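Side-chain contacts in putative isomerase (Sinorhizobium meliloti, PDB 2PPG), which is a putative isomerase of the enolase superfamily, with the N-terminal domain of the mandelate racemase and muconate lactonizing enzymes joined to a TIM-barrel domain: residues L39-K42 with A43-T46; P164-T167 with R168-A172. One frame throughout, in Å; residues are numbered along the deposited sequence.

Contact 1: residues L39-K42 with A43-T46; sequences LVRK and ANRT
R41 and T46 face each other where the chain reverses: R41 N donates almost straight to T46 O (2.9 Å, N-H...O angle 176°), and the two halves run 141° apart. Within the turn, N44 N and R45 N reach back to the carbonyls of R41 and K42, but both bonds are weak. R45 takes a left-handed backbone conformation, which helps to bring the chain round. The side chain of N44 folds back over the turn, because a chi1 of 62° places CG between the backbone N and the carbonyl carbon. OD1 then lies 3.4 Å from R41 CB, and it appears to accept from T46 N in an Asx turn, although the position of that nitrogen is less certain. T46 answers with its hydroxyl: OG1 donates to N44 O at 2.7 Å, coming from well above the carbonyl plane. L39 CD1 sits over the centre of one face of the R41 guanidinium, 4.2 Å above it. R41 leads away from the turn to donate to Y23 O and to make a cation-pi contact with Y48, whose OH also bonds N44 ND2. Elsewhere on the turn, V40 CG1 packs on R45 C at 4.0 Å. R45 itself forms salt bridges with D109 and D106 of the second subunit, while V40 rests on F91 of that subunit. The whole turn joins strands 38-41 and 46-49 of a two-stranded antiparallel sheet, with A43 and N44 touching the loops that follow barrel strands 185-189 and 213-217.

Contact 2: residues P164-T167 with R168-A172; sequences PEDT and RAKRA
E165 meets the helix first, with both its backbone and its side chain. Its carbonyl O accepts from R171 NH1 at 3.0 Å, lying near the guanidinium plane, while its CB packs against R171 CG at 3.8 Å. A bend at chi2 (-83°) lays the E165 chain across K170 at about a right angle, with OE1 3.4 Å from K170 CD and in a long salt bridge with NZ. D166 runs alongside K170, the two pointing the same way, and OD2 forms the closer salt bridge to NZ, at 3.4 Å. K170 NZ thus has two carboxylate partners in directions roughly 80° apart, the three residues forming a small salt-bridge network. T167 comes last and ends the loop. Its OG1 accepts from K170 N at 3.1 Å and also touches K170 CB. Its carbonyl O takes the N-H of R171 at 2.9 Å and lies over one face of the same arginine's guanidinium, offset toward the rim. That guanidinium is held from further along the chain too, by a salt bridge from NE to E200, and R168 NE pairs with D195. T167 is a classic N-cap, its hydroxyl satisfying an N-H of the first helical turn, here at the start of helix 168-180 in a beta-alpha unit of the TIM barrel.

Contact 1 comes first along the chain, and contact 2 opens only after it has closed. Their centres lie about 20 Å apart and their nearest atoms about 9 Å, without touching. The hairpin turn of 39-46 belongs to the N-terminal part of the protein, whereas 164-172 leads from barrel strand 155-161 into helix 168-180. Both nevertheless lie at the C-terminal end of the barrel strands: contact 1 touches the loops after strands 185-189 and 213-217, and contact 2 follows the strand beside 185-189. Contact 1 also meets the second subunit, while contact 2 touches no other chain of the assembly: the hairpin sits where barrel loops and a neighbouring subunit meet, and 164-172 is local to a helix start.

Contact 1: residues L39-K42 with A43-T46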
# COMPACT_ATOMS: atom_id res chain seq x y z
N LEU A 39 -41.95 -14.63 -12.37
CA LEU A 39 -41.75 -15.10 -11.01
C LEU A 39 -40.50 -14.46 -10.38
O LEU A 39 -39.66 -13.89 -11.08
CB LEU A 39 -41.65 -16.64 -10.97
CG LEU A 39 -40.47 -17.35 -11.64
CD1 LEU A 39 -39.21 -17.36 -10.76
CD2 LEU A 39 -40.85 -18.78 -12.01
N VAL A 40 -40.38 -14.56 -9.05
CA VAL A 40 -39.20 -14.10 -8.33
C VAL A 40 -38.61 -15.28 -7.58
O VAL A 40 -39.31 -15.99 -6.87
CB VAL A 40 -39.55 -12.93 -7.36
CG1 VAL A 40 -38.35 -12.52 -6.53
CG2 VAL A 40 -40.05 -11.76 -8.15
N ARG A 41 -37.32 -15.49 -7.75
CA ARG A 41 -36.63 -16.61 -7.13
C ARG A 41 -36.01 -16.20 -5.80
O ARG A 41 -35.18 -15.29 -5.74
CB ARG A 41 -35.56 -17.12 -8.09
CG ARG A 41 -35.07 -18.51 -7.80
CD ARG A 41 -35.05 -19.33 -9.08
NE ARG A 41 -36.25 -20.16 -9.23
CZ ARG A 41 -36.68 -20.65 -10.39
NH1 ARG A 41 -36.03 -20.37 -11.51
NH2 ARG A 41 -37.77 -21.41 -10.43
N LYS A 42 -36.42 -16.87 -4.73
CA LYS A 42 -36.04 -16.49 -3.38
C LYS A 42 -34.51 -16.53 -3.14
O LYS A 42 -33.95 -15.59 -2.57
CB LYS A 42 -36.78 -17.38 -2.37
CG LYS A 42 -36.55 -17.04 -0.90
CD LYS A 42 -37.66 -16.16 -0.31
CE LYS A 42 -37.39 -15.89 1.18
NZ LYS A 42 -38.58 -15.35 1.89
N ALA A 43 -33.85 -17.58 -3.61
CA ALA A 43 -32.41 -17.76 -3.38
C ALA A 43 -31.57 -16.57 -3.82
O ALA A 43 -30.52 -16.31 -3.23
CB ALA A 43 -31.91 -19.01 -4.07
N ASN A 44 -32.02 -15.84 -4.84
CA ASN A 44 -31.27 -14.70 -5.34
C ASN A 44 -32.12 -13.46 -5.61
O ASN A 44 -31.68 -12.53 -6.28
CB ASN A 44 -30.47 -15.08 -6.60
CG ASN A 44 -31.35 -15.53 -7.75
OD1 ASN A 44 -32.58 -15.45 -7.69
ND2 ASN A 44 -30.72 -16.00 -8.82
N ARG A 45 -33.34 -13.45 -5.08
CA ARG A 45 -34.25 -12.31 -5.20
C ARG A 45 -34.37 -11.79 -6.65
O ARG A 45 -34.76 -10.64 -6.88
CB ARG A 45 -33.88 -11.19 -4.21
CG ARG A 45 -33.36 -11.67 -2.83
CD ARG A 45 -33.92 -10.85 -1.65
NE ARG A 45 -33.92 -9.41 -1.93
CZ ARG A 45 -34.79 -8.53 -1.41
NH1 ARG A 45 -35.75 -8.93 -0.59
NH2 ARG A 45 -34.70 -7.25 -1.74
N THR A 46 -34.04 -12.64 -7.62
CA THR A 46 -34.00 -12.26 -9.03
C THR A 46 -35.28 -12.64 -9.79
O THR A 46 -35.83 -13.72 -9.57
CB THR A 46 -32.79 -12.88 -9.72
OG1 THR A 46 -31.61 -12.55 -8.98
CG2 THR A 46 -32.65 -12.37 -11.14

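Contact 2: residues P164-T167 with R168-A172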
# COMPACT_ATOMS: atom_id res chain seq x y z
N PRO A 164 -31.45 -29.66 -14.17
CA PRO A 164 -32.83 -29.50 -13.71
C PRO A 164 -33.51 -30.83 -13.35
O PRO A 164 -34.11 -31.47 -14.22
CB PRO A 164 -33.53 -28.83 -14.91
CG PRO A 164 -32.47 -28.67 -16.00
CD PRO A 164 -31.34 -29.57 -15.64
N GLU A 165 -33.38 -31.25 -12.09
CA GLU A 165 -34.15 -32.38 -11.55
C GLU A 165 -34.42 -32.16 -10.06
O GLU A 165 -33.70 -31.42 -9.39
CB GLU A 165 -33.44 -33.72 -11.79
CG GLU A 165 -33.68 -34.35 -13.18
CD GLU A 165 -34.99 -35.14 -13.29
OE1 GLU A 165 -35.84 -35.07 -12.36
OE2 GLU A 165 -35.17 -35.84 -14.32
N ASP A 166 -35.46 -32.82 -9.55
CA ASP A 166 -36.01 -32.54 -8.21
C ASP A 166 -35.14 -32.99 -7.03
O ASP A 166 -35.17 -32.38 -5.97
CB ASP A 166 -37.40 -33.16 -8.05
CG ASP A 166 -38.37 -32.75 -9.15
OD1 ASP A 166 -38.32 -31.59 -9.62
OD2 ASP A 166 -39.20 -33.61 -9.54
N THR A 167 -34.38 -34.07 -7.20
CA THR A 167 -33.57 -34.59 -6.11
C THR A 167 -32.08 -34.59 -6.44
O THR A 167 -31.69 -34.60 -7.61
CB THR A 167 -34.00 -36.02 -5.67
OG1 THR A 167 -33.67 -36.97 -6.69
CG2 THR A 167 -35.51 -36.11 -5.39
N ARG A 168 -31.28 -34.58 -5.39
CA ARG A 168 -29.83 -34.70 -5.49
C ARG A 168 -29.43 -35.87 -6.41
O ARG A 168 -28.71 -35.67 -7.39
CB ARG A 168 -29.24 -34.89 -4.10
CG ARG A 168 -27.91 -34.23 -3.89
CD ARG A 168 -27.76 -33.74 -2.48
NE ARG A 168 -28.12 -34.76 -1.50
CZ ARG A 168 -27.28 -35.67 -1.02
NH1 ARG A 168 -26.00 -35.69 -1.42
NH2 ARG A 168 -27.70 -36.55 -0.13
N ALA A 169 -29.93 -37.06 -6.10
CA ALA A 169 -29.66 -38.28 -6.85
C ALA A 169 -30.14 -38.23 -8.31
O ALA A 169 -29.48 -38.75 -9.21
CB ALA A 169 -30.26 -39.48 -6.13
N LYS A 170 -31.30 -37.62 -8.53
CA LYS A 170 -31.80 -37.44 -9.89
C LYS A 170 -30.89 -36.49 -10.70
O LYS A 170 -30.69 -36.69 -11.90
CB LYS A 170 -33.27 -36.98 -9.90
CG LYS A 170 -34.27 -38.16 -9.83
CD LYS A 170 -35.67 -37.83 -10.41
CE LYS A 170 -36.77 -37.74 -9.33
NZ LYS A 170 -37.24 -36.34 -9.06
N ARG A 171 -30.33 -35.48 -10.03
CA ARG A 171 -29.42 -34.55 -10.71
C ARG A 171 -28.08 -35.21 -11.03
O ARG A 171 -27.50 -35.00 -12.11
CB ARG A 171 -29.22 -33.28 -9.88
CG ARG A 171 -30.49 -32.44 -9.72
CD ARG A 171 -30.17 -31.10 -9.11
NE ARG A 171 -29.82 -31.18 -7.71
CZ ARG A 171 -30.70 -31.09 -6.71
NH1 ARG A 171 -31.99 -30.93 -6.98
NH2 ARG A 171 -30.28 -31.16 -5.45
N ALA A 172 -27.58 -36.01 -10.09
CA ALA A 172 -26.35 -36.77 -10.28
C ALA A 172 -26.50 -37.68 -11.47
O ALA A 172 -25.59 -37.82 -12.29
CB ALA A 172 -26.02 -37.57 -9.04